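Local coordinates for protein UDP-4-amino-4,6-dideoxy-N-acetyl-beta-L-altrosamine transaminase (Helicobacter pylori, PDB 2FNU) that transfers an amino group from glutamate to a UDP-linked 4-keto sugar, a pyridoxal-phosphate-dependent step in making the pseudaminic acid that modifies flagellin, at residues L51-A56 with H227-N232; E76-P81 with T97-G102; S127-G132 with S153-A158; R308-Q313 with S346-A351. All coordinates share one frame; numbering follows the deposited sequence.

Contact 1: L51-A56 with H227-N232. With PMP (4'-deoxy-4'-aminopyridoxal-5'-phosphate), chain E; PMP (4'-deoxy-4'-aminopyridoxal-5'-phosphate), chain C.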
# COMPACT_ATOMS: atom_id res chain seq x y z
N LEU B 51 2.49 -12.85 -6.72
CA LEU B 51 2.64 -12.10 -5.48
C LEU B 51 1.55 -11.07 -5.43
O LEU B 51 1.38 -10.33 -6.41
CB LEU B 51 3.97 -11.33 -5.47
CG LEU B 51 5.24 -12.14 -5.23
CD1 LEU B 51 6.46 -11.26 -5.50
CD2 LEU B 51 5.27 -12.71 -3.81
N VAL B 52 0.84 -10.98 -4.31
CA VAL B 52 -0.22 -9.98 -4.20
C VAL B 52 0.25 -8.79 -3.37
O VAL B 52 1.11 -8.92 -2.48
CB VAL B 52 -1.55 -10.57 -3.65
CG1 VAL B 52 -2.12 -11.60 -4.62
CG2 VAL B 52 -1.32 -11.23 -2.30
N PHE B 53 -0.30 -7.61 -3.70
CA PHE B 53 0.17 -6.31 -3.20
C PHE B 53 -1.03 -5.47 -2.80
O PHE B 53 -2.17 -5.80 -3.19
CB PHE B 53 0.90 -5.54 -4.31
CG PHE B 53 2.23 -6.12 -4.68
CD1 PHE B 53 3.40 -5.59 -4.15
CD2 PHE B 53 2.32 -7.20 -5.55
CE1 PHE B 53 4.64 -6.14 -4.48
CE2 PHE B 53 3.55 -7.75 -5.89
CZ PHE B 53 4.71 -7.22 -5.35
N ASN B 54 -0.80 -4.36 -2.08
CA ASN B 54 -1.91 -3.53 -1.64
C ASN B 54 -2.64 -2.83 -2.80
O ASN B 54 -3.77 -2.39 -2.65
CB ASN B 54 -1.44 -2.48 -0.62
CG ASN B 54 -0.66 -1.37 -1.26
OD1 ASN B 54 -1.20 -0.26 -1.53
ND2 ASN B 54 0.59 -1.64 -1.55
N SER B 55 -1.95 -2.67 -3.92
CA SER B 55 -2.53 -2.05 -5.11
C SER B 55 -1.72 -2.49 -6.34
O SER B 55 -0.56 -2.91 -6.19
CB SER B 55 -2.50 -0.52 -5.03
OG SER B 55 -1.16 -0.05 -5.05
N ALA B 56 -2.29 -2.34 -7.55
CA ALA B 56 -1.47 -2.61 -8.74
C ALA B 56 -0.36 -1.57 -8.93
O ALA B 56 0.65 -1.87 -9.56
CB ALA B 56 -2.33 -2.72 -10.01
N HIS B 227 9.55 -2.30 1.28
CA HIS B 227 8.46 -1.44 1.72
C HIS B 227 7.45 -2.29 2.48
O HIS B 227 7.77 -3.39 2.93
CB HIS B 227 7.81 -0.78 0.49
CG HIS B 227 8.73 0.15 -0.23
ND1 HIS B 227 8.60 1.52 -0.15
CD2 HIS B 227 9.79 -0.07 -1.06
CE1 HIS B 227 9.54 2.10 -0.87
NE2 HIS B 227 10.28 1.16 -1.44
N ASN B 228 6.24 -1.77 2.70
CA ASN B 228 5.15 -2.64 3.17
C ASN B 228 3.99 -2.42 2.22
O ASN B 228 3.17 -1.51 2.42
CB ASN B 228 4.73 -2.32 4.62
CG ASN B 228 3.55 -3.17 5.10
OD1 ASN B 228 3.15 -3.09 6.28
ND2 ASN B 228 2.99 -3.96 4.22
N PHE B 229 4.01 -3.22 1.15
CA PHE B 229 2.95 -3.24 0.14
C PHE B 229 2.13 -4.53 0.25
O PHE B 229 1.58 -5.02 -0.73
CB PHE B 229 3.56 -3.15 -1.27
CG PHE B 229 4.37 -1.90 -1.53
CD1 PHE B 229 4.06 -0.69 -0.92
CD2 PHE B 229 5.39 -1.94 -2.48
CE1 PHE B 229 4.81 0.47 -1.21
CE2 PHE B 229 6.13 -0.79 -2.78
CZ PHE B 229 5.84 0.41 -2.16
N ARG B 230 2.06 -5.09 1.45
CA ARG B 230 1.39 -6.39 1.61
C ARG B 230 -0.12 -6.26 1.44
O ARG B 230 -0.72 -5.21 1.74
CB ARG B 230 1.71 -6.97 2.99
CG ARG B 230 3.20 -7.26 3.19
CD ARG B 230 3.45 -8.02 4.48
NE ARG B 230 3.01 -7.27 5.67
CZ ARG B 230 3.81 -6.73 6.58
NH1 ARG B 230 5.14 -6.82 6.50
NH2 ARG B 230 3.27 -6.11 7.63
N LEU B 231 -0.72 -7.34 0.94
CA LEU B 231 -2.16 -7.49 0.95
C LEU B 231 -2.53 -8.27 2.22
O LEU B 231 -1.96 -9.33 2.48
CB LEU B 231 -2.61 -8.28 -0.28
CG LEU B 231 -4.13 -8.24 -0.56
CD1 LEU B 231 -4.55 -6.85 -1.04
CD2 LEU B 231 -4.52 -9.28 -1.61
N ASN B 232 -3.47 -7.76 3.00
CA ASN B 232 -3.78 -8.43 4.27
C ASN B 232 -4.72 -9.62 4.08
O ASN B 232 -5.14 -9.92 2.95
CB ASN B 232 -4.33 -7.42 5.28
CG ASN B 232 -5.58 -6.73 4.79
OD1 ASN B 232 -5.60 -5.51 4.54
ND2 ASN B 232 -6.63 -7.51 4.60
N1 PMP E . -2.77 0.34 -14.67
C2 PMP E . -4.00 0.46 -15.27
C2A PMP E . -4.12 0.15 -16.74
C3 PMP E . -5.10 0.85 -14.50
O3 PMP E . -6.34 0.95 -15.07
C4 PMP E . -4.95 1.15 -13.12
C4A PMP E . -6.10 1.66 -12.29
N4A PMP E . -7.02 2.48 -13.05
C5 PMP E . -3.70 0.95 -12.53
C6 PMP E . -2.64 0.49 -13.31
C5A PMP E . -3.47 1.21 -11.05
O4P PMP E . -4.04 0.12 -10.35
P PMP E . -4.45 0.29 -8.80
O1P PMP E . -5.71 1.13 -8.79
O2P PMP E . -4.74 -1.10 -8.32
O3P PMP E . -3.30 0.91 -8.05
N1 PMP C . 7.81 2.11 12.58
C2 PMP C . 7.85 1.30 13.67
C2A PMP C . 8.39 1.91 14.95
C3 PMP C . 7.22 0.05 13.65
O3 PMP C . 7.09 -0.66 14.81
C4 PMP C . 6.75 -0.45 12.43
C4A PMP C . 6.23 -1.86 12.28
N4A PMP C . 6.74 -2.74 13.32
C5 PMP C . 6.75 0.39 11.31
C6 PMP C . 7.29 1.65 11.39
C5A PMP C . 6.12 -0.04 10.00
O4P PMP C . 4.70 -0.00 10.15
P PMP C . 3.75 -0.86 9.18
O1P PMP C . 3.89 -2.29 9.66
O2P PMP C . 2.35 -0.32 9.41
O3P PMP C . 4.24 -0.71 7.75
O HOH W 1 0.95 -9.59 0.43
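The Phe53 ring turns an edge to Phe229, whose CB lies near the ring plane and 3.8 Å from Phe53 CD1. The Phe229 ring has one face covered by CB of His227, two residues earlier, 3.5 Å above the plane and over the centre. The two residues belong to a fold-type I aminotransferase: Phe53 ends strand 49-53, a border strand of the large mixed sheet, and Phe229 lies in the loop ahead of helix 233-244. That loop illustrates how backbone polar groups can finish an edge without forming a regular strand. Phe229 O accepts from Asn54 N at 2.8 Å with a rather bent N-H...O angle of 133°, the donor lying above the carbonyl plane, and the same oxygen takes a CA-H contact from Phe53. One water completes the match, giving to Val52 O and accepting from Leu231 N. Leu231 leans toward the strand; with CG trans to its own N (chi1 -167°), the two methyl branches divide the work, CD1 reaching Phe53 O at 3.4 Å and CD2 lying 3.8 Å from Val52 CG2. Phe37 of helix 32-45 closes over the Val52 and Leu231 pair. The contact also stands between two active sites of the dimer. Arg230 extends away to a salt bridge with Glu189 of the second subunit, and Asn228, a substrate-binding residue, lies near the PMP of that subunit. On the other flank, Ser55 caps helix 56-66, and at the first turn of that helix Ala56 N donates to O2P of this subunit's PMP at 2.9 Å, with an N-H...O angle of 158°.

Contact 2: E76-P81 with T97-G102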
# COMPACT_ATOMS: atom_id res chain seq x y z
N GLU B 76 15.50 4.25 -20.98
CA GLU B 76 14.24 4.48 -21.69
C GLU B 76 13.37 3.24 -21.73
O GLU B 76 13.86 2.13 -21.97
CB GLU B 76 14.51 4.99 -23.11
CG GLU B 76 15.16 6.36 -23.13
CD GLU B 76 15.38 6.93 -24.53
OE1 GLU B 76 16.06 7.97 -24.61
OE2 GLU B 76 14.89 6.35 -25.52
N ILE B 77 12.06 3.43 -21.49
CA ILE B 77 11.11 2.33 -21.60
C ILE B 77 9.98 2.77 -22.50
O ILE B 77 9.38 3.81 -22.26
CB ILE B 77 10.60 1.87 -20.21
CG1 ILE B 77 11.73 1.11 -19.50
CG2 ILE B 77 9.35 0.99 -20.36
CD1 ILE B 77 11.39 0.49 -18.14
N ILE B 78 9.73 1.99 -23.55
CA ILE B 78 8.66 2.31 -24.48
C ILE B 78 7.35 1.87 -23.86
O ILE B 78 7.24 0.78 -23.31
CB ILE B 78 8.87 1.57 -25.82
CG1 ILE B 78 10.12 2.12 -26.51
CG2 ILE B 78 7.68 1.76 -26.72
CD1 ILE B 78 10.63 1.18 -27.61
N THR B 79 6.33 2.73 -23.98
CA THR B 79 5.01 2.38 -23.44
C THR B 79 3.90 3.11 -24.19
O THR B 79 4.15 3.80 -25.18
CB THR B 79 4.95 2.61 -21.90
OG1 THR B 79 3.74 2.03 -21.37
CG2 THR B 79 5.03 4.09 -21.57
N THR B 80 2.67 2.92 -23.73
CA THR B 80 1.51 3.53 -24.38
C THR B 80 1.07 4.79 -23.65
O THR B 80 1.11 4.83 -22.41
CB THR B 80 0.32 2.55 -24.43
OG1 THR B 80 -0.82 3.22 -24.99
CG2 THR B 80 -0.01 1.99 -23.02
N PRO B 81 0.63 5.81 -24.40
CA PRO B 81 0.07 7.00 -23.76
C PRO B 81 -1.39 6.81 -23.34
O PRO B 81 -1.92 7.66 -22.64
CB PRO B 81 0.17 8.06 -24.86
CG PRO B 81 -0.01 7.30 -26.13
CD PRO B 81 0.67 5.95 -25.87
N THR B 97 12.68 6.98 -18.28
CA THR B 97 11.98 7.92 -19.16
C THR B 97 11.03 7.14 -20.05
O THR B 97 11.47 6.25 -20.78
CB THR B 97 13.00 8.66 -20.05
OG1 THR B 97 13.80 9.52 -19.23
CG2 THR B 97 12.31 9.49 -21.13
N PRO B 98 9.71 7.42 -19.97
CA PRO B 98 8.74 6.78 -20.87
C PRO B 98 8.90 7.32 -22.28
O PRO B 98 9.06 8.53 -22.46
CB PRO B 98 7.38 7.18 -20.30
CG PRO B 98 7.64 8.45 -19.54
CD PRO B 98 9.06 8.35 -19.01
N VAL B 99 8.83 6.42 -23.26
CA VAL B 99 8.82 6.81 -24.66
C VAL B 99 7.49 6.36 -25.22
O VAL B 99 7.23 5.17 -25.30
CB VAL B 99 10.01 6.17 -25.40
CG1 VAL B 99 10.00 6.55 -26.87
CG2 VAL B 99 11.31 6.62 -24.74
N PHE B 100 6.62 7.31 -25.57
CA PHE B 100 5.24 6.96 -25.92
C PHE B 100 5.07 6.55 -27.38
O PHE B 100 5.45 7.30 -28.28
CB PHE B 100 4.29 8.12 -25.57
CG PHE B 100 4.20 8.39 -24.09
CD1 PHE B 100 4.79 9.51 -23.52
CD2 PHE B 100 3.58 7.46 -23.25
CE1 PHE B 100 4.72 9.72 -22.13
CE2 PHE B 100 3.50 7.68 -21.86
CZ PHE B 100 4.07 8.81 -21.31
N ALA B 101 4.50 5.36 -27.59
CA ALA B 101 4.24 4.82 -28.92
C ALA B 101 2.85 5.18 -29.39
O ALA B 101 1.96 5.47 -28.59
CB ALA B 101 4.38 3.30 -28.91
N GLY B 102 2.64 5.11 -30.70
CA GLY B 102 1.28 5.20 -31.23
C GLY B 102 0.42 4.02 -30.80
O GLY B 102 0.93 2.97 -30.37
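Phe100 can be followed outward along the last residue of strand 76-79 and the two that follow it. Its CB lies 4.2 Å from Pro81 CB, and its CG stays close to that same carbon. CD2 then comes within 3.6 Å of Pro81 N, while CE2 reaches Thr79 CG2 at 3.9 Å and the carbonyl oxygen of Thr80 at a similar range. The phenyl and the proline ring run past each other in opposite senses, whereas Thr79 and Phe100 stand side by side and point the same way. Thr79 can serve both neighbours because its hydroxyl is swung trans to N (chi1 -170°) toward Val126 O of the next strand, leaving the methyl for the ring. The two strands belong to a beta-alpha-beta unit: 76-79 and 97-100, joined through helix 86-93, run parallel in register, with 97-100 at the border of the sheet. Four backbone bonds alternate across them, from Ile77 N to Thr97 O at one end to Ala101 N and Thr79 O, 2.9 Å apart and almost linear at 168°, at the other. On the opposite face to Phe100, Val99 CG2 passes at a slant to the extended Glu76 chain, 3.9 Å from its CB and 3.7 Å from OE2, whose hydrogen bond goes to Asn119. Beyond the last bond Pro81 CD closes to 3.0 Å on Ala101 O, for which the model holds no hydrogen-bond partner.

Contact 3: S127-G132 with S153-A158. With PMP (4'-deoxy-4'-aminopyridoxal-5'-phosphate), chain E.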
# COMPACT_ATOMS: atom_id res chain seq x y z
N SER B 127 3.46 -2.77 -22.28
CA SER B 127 2.16 -2.68 -22.96
C SER B 127 1.03 -2.72 -21.92
O SER B 127 1.25 -3.12 -20.77
CB SER B 127 1.99 -3.82 -23.97
OG SER B 127 2.12 -5.09 -23.32
N VAL B 128 -0.16 -2.34 -22.36
CA VAL B 128 -1.37 -2.36 -21.54
C VAL B 128 -2.48 -3.05 -22.33
O VAL B 128 -2.71 -2.73 -23.51
CB VAL B 128 -1.83 -0.92 -21.23
CG1 VAL B 128 -3.20 -0.91 -20.52
CG2 VAL B 128 -0.77 -0.24 -20.37
N ASP B 129 -3.19 -3.98 -21.69
CA ASP B 129 -4.31 -4.66 -22.35
C ASP B 129 -5.52 -3.77 -22.13
O ASP B 129 -6.24 -3.90 -21.13
CB ASP B 129 -4.50 -6.05 -21.75
CG ASP B 129 -3.26 -6.90 -21.88
OD1 ASP B 129 -2.62 -6.88 -22.97
OD2 ASP B 129 -2.90 -7.58 -20.90
N TYR B 130 -5.74 -2.84 -23.06
CA TYR B 130 -6.77 -1.83 -22.86
C TYR B 130 -8.16 -2.45 -22.86
O TYR B 130 -8.53 -3.17 -23.81
CB TYR B 130 -6.66 -0.77 -23.96
CG TYR B 130 -7.74 0.29 -23.85
CD1 TYR B 130 -8.94 0.14 -24.53
CD2 TYR B 130 -7.54 1.42 -23.08
CE1 TYR B 130 -9.94 1.09 -24.44
CE2 TYR B 130 -8.54 2.39 -22.97
CZ TYR B 130 -9.73 2.20 -23.65
OH TYR B 130 -10.73 3.16 -23.57
N ALA B 131 -8.93 -2.14 -21.81
CA ALA B 131 -10.30 -2.63 -21.61
C ALA B 131 -10.37 -4.12 -21.33
O ALA B 131 -11.47 -4.67 -21.21
CB ALA B 131 -11.22 -2.26 -22.81
N GLY B 132 -9.21 -4.76 -21.22
CA GLY B 132 -9.13 -6.22 -21.12
C GLY B 132 -8.70 -6.91 -22.39
O GLY B 132 -8.43 -8.11 -22.37
N SER B 153 4.10 -6.36 -18.86
CA SER B 153 2.70 -6.21 -19.25
C SER B 153 1.86 -5.63 -18.11
O SER B 153 1.74 -6.28 -17.07
CB SER B 153 2.13 -7.57 -19.66
OG SER B 153 0.77 -7.48 -20.11
N ASP B 154 1.31 -4.43 -18.30
CA ASP B 154 0.30 -3.92 -17.38
C ASP B 154 -1.06 -4.48 -17.81
O ASP B 154 -1.77 -3.91 -18.65
CB ASP B 154 0.30 -2.38 -17.34
CG ASP B 154 -0.70 -1.84 -16.33
OD1 ASP B 154 -0.68 -0.63 -16.07
OD2 ASP B 154 -1.48 -2.67 -15.78
N SER B 155 -1.38 -5.64 -17.24
CA SER B 155 -2.60 -6.37 -17.53
C SER B 155 -3.65 -6.05 -16.47
O SER B 155 -4.52 -6.87 -16.18
CB SER B 155 -2.30 -7.88 -17.59
OG SER B 155 -1.43 -8.14 -18.70
N SER B 156 -3.61 -4.83 -15.92
CA SER B 156 -4.50 -4.48 -14.81
C SER B 156 -5.97 -4.71 -15.12
O SER B 156 -6.74 -5.05 -14.20
CB SER B 156 -4.29 -3.03 -14.39
OG SER B 156 -3.08 -2.88 -13.66
N HIS B 157 -6.37 -4.50 -16.39
CA HIS B 157 -7.77 -4.68 -16.81
C HIS B 157 -8.13 -6.11 -17.15
O HIS B 157 -9.31 -6.39 -17.41
CB HIS B 157 -8.05 -3.88 -18.10
CG HIS B 157 -7.92 -2.40 -17.94
ND1 HIS B 157 -8.32 -1.52 -18.93
CD2 HIS B 157 -7.43 -1.63 -16.94
CE1 HIS B 157 -8.08 -0.28 -18.54
NE2 HIS B 157 -7.54 -0.32 -17.33
N ALA B 158 -7.14 -7.00 -17.20
CA ALA B 158 -7.27 -8.18 -18.06
C ALA B 158 -7.28 -9.54 -17.39
O ALA B 158 -7.05 -10.55 -18.08
CB ALA B 158 -6.19 -8.16 -19.16
N1 PMP E . -2.77 0.34 -14.67
C2 PMP E . -4.00 0.46 -15.27
C2A PMP E . -4.12 0.15 -16.74
C3 PMP E . -5.10 0.85 -14.50
O3 PMP E . -6.34 0.95 -15.07
C4 PMP E . -4.95 1.15 -13.12
C4A PMP E . -6.10 1.66 -12.29
N4A PMP E . -7.02 2.48 -13.05
C5 PMP E . -3.70 0.95 -12.53
C6 PMP E . -2.64 0.49 -13.31
C5A PMP E . -3.47 1.21 -11.05
O4P PMP E . -4.04 0.12 -10.35
P PMP E . -4.45 0.29 -8.80
O1P PMP E . -5.71 1.13 -8.79
O2P PMP E . -4.74 -1.10 -8.32
O3P PMP E . -3.30 0.91 -8.05
O HOH W 2 -0.22 -5.78 -22.13
O HOH W 3 -4.72 -3.92 -18.67
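The pyridine end of the PMP pocket rests on the ends of strands 122-128 and 150-154, where His157 meets Ala131. Ala131 N donates to His157 ND1 at 3.0 Å, its nitrogen lying near the plane of the imidazole, so the backbone holds the ring from one edge. At another point of the same rim NE2 is hydrogen-bonded to the cofactor's O3 at 2.9 Å, with a weak further bond to Tyr316 OH, and Lys183 packs close by. Asp154 comes at the ring nitrogen: with CG swung trans to N (chi1 -177°), its OD1 sits 2.7 Å from PMP N1 and also takes the hydroxyl of Thr87. OD2 is gripped twice by Ser156, by N in an Asx turn and by OG at 2.7 Å on the syn lone pair, which fixes the rotation of the carboxylate. An aspartate facing the pyridine nitrogen from the end of a sheet strand is a hallmark of fold-type I PLP enzymes. Here that strand, 150-154, pairs in parallel with 122-128 across a beta-alpha-beta unit, Asp154 N donating to Ser127 O at 2.8 Å. Val128 lies alongside Asp154, its CG2 3.9 Å from Asp154 CB. Past the strand ends the two segments stay joined by polar groups. Ser155 OG gives its proton to Asp129 OD2 at 2.7 Å, and one water links Asp129 O, Asp154 O and His157 N. At Gly132, where phi is positive and a side chain would jam against the preceding carbonyl, N lies 3.4 Å from His157 CB.

Contact 4: R308-Q313 with S346-A351; sequences RGILAQ and SLPCHA. With UD1 (uridine-diphosphate-N-acetylglucosamine), chain F.
Ile310 and Pro348 meet at about a right angle, the isoleucine presenting its CG2 branch to the proline ring, 3.7 Å from CD. They flank a single antiparallel bridge between Gln313 and Ser346 that joins strand 344-347, a border strand of the three-stranded sheet, to the segment following helix 298-307. That helix closes in a Schellman motif at Gly309. Ile310's conformation decides which branch touches: chi1 of -56° sends CG1 away from its carbonyl carbon and leaves CG2 trans to N, facing Pro348, while Leu305 and Ile361 pack on the same residue from two helices. Ala312, the next to touch, has CB only 3.3 Å from Ser346 O, a snug fit beside the bridge. The bridge itself is unequal. Ser346 N donates to Gln313 O at 2.7 Å, the shorter bond, whereas Gln313 N reaches Ser346 O at 3.2 Å, on a lone pair in the carbonyl plane. Ser346 turns its OG off the bridge to Glu344 and to His315. Gln313 illustrates how a paired backbone can present a side chain to a ligand. Its chain leaves trans to N (chi1 -179°) and then bends at chi2 (54°), which carries the amide beside the nucleotide sugar and lays CG 3.6 Å from the acetyl methyl C8'. Phe217 O of the second subunit receives one bond from the amide nitrogen, and NE2 gives another to the phosphate oxygen O2A of UD1 at 3.1 Å.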
# COMPACT_ATOMS: atom_id res chain seq x y z
N ARG B 308 -28.97 11.70 -17.64
CA ARG B 308 -29.83 10.52 -17.82
C ARG B 308 -29.47 9.37 -16.89
O ARG B 308 -30.04 8.28 -16.99
CB ARG B 308 -29.75 10.03 -19.27
CG ARG B 308 -30.25 11.06 -20.28
CD ARG B 308 -29.95 10.62 -21.69
NE ARG B 308 -30.16 11.70 -22.66
CZ ARG B 308 -31.26 11.85 -23.40
NH1 ARG B 308 -32.27 11.00 -23.29
NH2 ARG B 308 -31.34 12.87 -24.25
N GLY B 309 -28.52 9.60 -15.98
CA GLY B 309 -28.14 8.59 -14.99
C GLY B 309 -27.11 7.60 -15.51
O GLY B 309 -26.83 6.61 -14.85
N ILE B 310 -26.55 7.88 -16.69
CA ILE B 310 -25.52 7.00 -17.28
C ILE B 310 -24.15 7.62 -17.02
O ILE B 310 -23.73 8.53 -17.74
CB ILE B 310 -25.73 6.84 -18.79
CG1 ILE B 310 -27.15 6.30 -19.08
CG2 ILE B 310 -24.69 5.89 -19.40
CD1 ILE B 310 -27.56 6.50 -20.50
N LEU B 311 -23.48 7.13 -15.97
CA LEU B 311 -22.28 7.82 -15.45
C LEU B 311 -21.04 7.37 -16.20
O LEU B 311 -20.08 6.82 -15.62
CB LEU B 311 -22.15 7.65 -13.94
CG LEU B 311 -23.43 8.00 -13.15
CD1 LEU B 311 -23.21 7.79 -11.63
CD2 LEU B 311 -23.92 9.42 -13.44
N ALA B 312 -21.05 7.65 -17.50
CA ALA B 312 -20.00 7.18 -18.38
C ALA B 312 -18.71 7.92 -18.08
O ALA B 312 -18.73 9.02 -17.52
CB ALA B 312 -20.40 7.39 -19.84
N GLN B 313 -17.59 7.31 -18.47
CA GLN B 313 -16.27 7.85 -18.18
C GLN B 313 -15.42 7.76 -19.44
O GLN B 313 -15.78 7.05 -20.38
CB GLN B 313 -15.66 7.05 -17.01
CG GLN B 313 -14.29 7.48 -16.53
CD GLN B 313 -14.23 8.95 -16.17
OE1 GLN B 313 -14.22 9.82 -17.04
NE2 GLN B 313 -14.18 9.23 -14.87
N SER B 346 -16.58 5.19 -22.18
CA SER B 346 -16.79 3.89 -21.54
C SER B 346 -18.16 3.83 -20.91
O SER B 346 -18.49 4.65 -20.05
CB SER B 346 -15.73 3.65 -20.46
OG SER B 346 -14.44 3.64 -21.08
N LEU B 347 -18.96 2.86 -21.34
CA LEU B 347 -20.33 2.72 -20.84
C LEU B 347 -20.44 1.75 -19.68
O LEU B 347 -19.59 0.86 -19.52
CB LEU B 347 -21.24 2.23 -21.98
CG LEU B 347 -21.31 3.13 -23.22
CD1 LEU B 347 -22.25 2.48 -24.24
CD2 LEU B 347 -21.81 4.53 -22.88
N PRO B 348 -21.49 1.90 -18.85
CA PRO B 348 -21.61 0.96 -17.73
C PRO B 348 -21.50 -0.51 -18.14
O PRO B 348 -22.19 -0.97 -19.05
CB PRO B 348 -22.98 1.29 -17.13
CG PRO B 348 -23.17 2.77 -17.47
CD PRO B 348 -22.57 2.91 -18.85
N CYS B 349 -20.63 -1.24 -17.45
CA CYS B 349 -20.37 -2.62 -17.79
C CYS B 349 -19.75 -3.25 -16.55
O CYS B 349 -18.64 -2.89 -16.17
CB CYS B 349 -19.42 -2.70 -18.97
SG CYS B 349 -19.05 -4.41 -19.46
N HIS B 350 -20.50 -4.13 -15.90
CA HIS B 350 -20.04 -4.90 -14.73
C HIS B 350 -21.00 -6.08 -14.53
O HIS B 350 -22.06 -6.15 -15.16
CB HIS B 350 -19.95 -4.04 -13.46
CG HIS B 350 -21.25 -3.40 -13.09
ND1 HIS B 350 -22.23 -4.06 -12.39
CD2 HIS B 350 -21.72 -2.15 -13.32
CE1 HIS B 350 -23.25 -3.24 -12.20
NE2 HIS B 350 -22.98 -2.08 -12.76
N ALA B 351 -20.59 -7.03 -13.70
CA ALA B 351 -21.31 -8.31 -13.62
C ALA B 351 -22.71 -8.20 -13.04
O ALA B 351 -23.52 -9.12 -13.19
CB ALA B 351 -20.51 -9.32 -12.84
C1' UD1 F . -8.78 5.30 -11.98
C2' UD1 F . -8.87 4.78 -13.42
C3' UD1 F . -9.13 3.27 -13.48
C4' UD1 F . -8.18 2.52 -12.54
C5' UD1 F . -8.09 3.12 -11.12
C6' UD1 F . -9.28 2.73 -10.25
C7' UD1 F . -9.68 6.56 -14.92
C8' UD1 F . -10.86 7.32 -15.46
N2' UD1 F . -9.92 5.50 -14.14
O1' UD1 F . -10.07 5.34 -11.38
O3' UD1 F . -8.92 2.79 -14.83
O5' UD1 F . -7.88 4.54 -11.15
O7' UD1 F . -8.56 6.91 -15.20
N1 UD1 F . -16.66 2.99 -7.72
C2 UD1 F . -17.43 2.05 -7.02
N3 UD1 F . -16.95 1.48 -5.90
C4 UD1 F . -15.74 1.80 -5.42
C5 UD1 F . -14.93 2.73 -6.06
C6 UD1 F . -15.38 3.34 -7.22
O2 UD1 F . -18.57 1.74 -7.45
O4 UD1 F . -15.34 1.25 -4.38
C1B UD1 F . -17.23 3.61 -8.94
C2B UD1 F . -18.02 4.84 -8.51
O2' UD1 F . -19.24 4.89 -9.25
C3B UD1 F . -17.12 6.00 -8.87
C4B UD1 F . -16.35 5.47 -10.06
O4B UD1 F . -16.21 4.06 -9.84
O3B UD1 F . -17.85 7.19 -9.21
C5B UD1 F . -14.99 6.13 -10.14
O5B UD1 F . -14.31 5.59 -11.27
PA UD1 F . -13.06 6.40 -11.88
O1A UD1 F . -12.41 5.52 -12.95
O2A UD1 F . -13.53 7.79 -12.25
O3A UD1 F . -12.16 6.44 -10.54
PB UD1 F . -10.56 6.63 -10.52
O1B UD1 F . -10.18 7.90 -11.29
O2B UD1 F . -10.10 6.43 -9.09

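Overall arrangement
All four contacts are largely buried, though contact 2 has partly exposed residues, and they differ in depth and chemistry. Contact 3 lies about 4 Å from the centre of the chain and is the most polar, rich in carboxylates, hydroxyls and waters; contact 2, farther out at a sheet border, rests on regular parallel pairing and apolar side chains. These two share the large sheet and touch through Thr80 and Val128. Contact 1 closes the sheet's other border with a loop; Ala56 packs on Ser156 of contact 3, and both reach one cofactor, at its phosphate and pyridine ends. Contact 4 lies off the large sheet, joins segments from two small ones and serves the nucleotide sugar; like contact 1, it meets the second subunit.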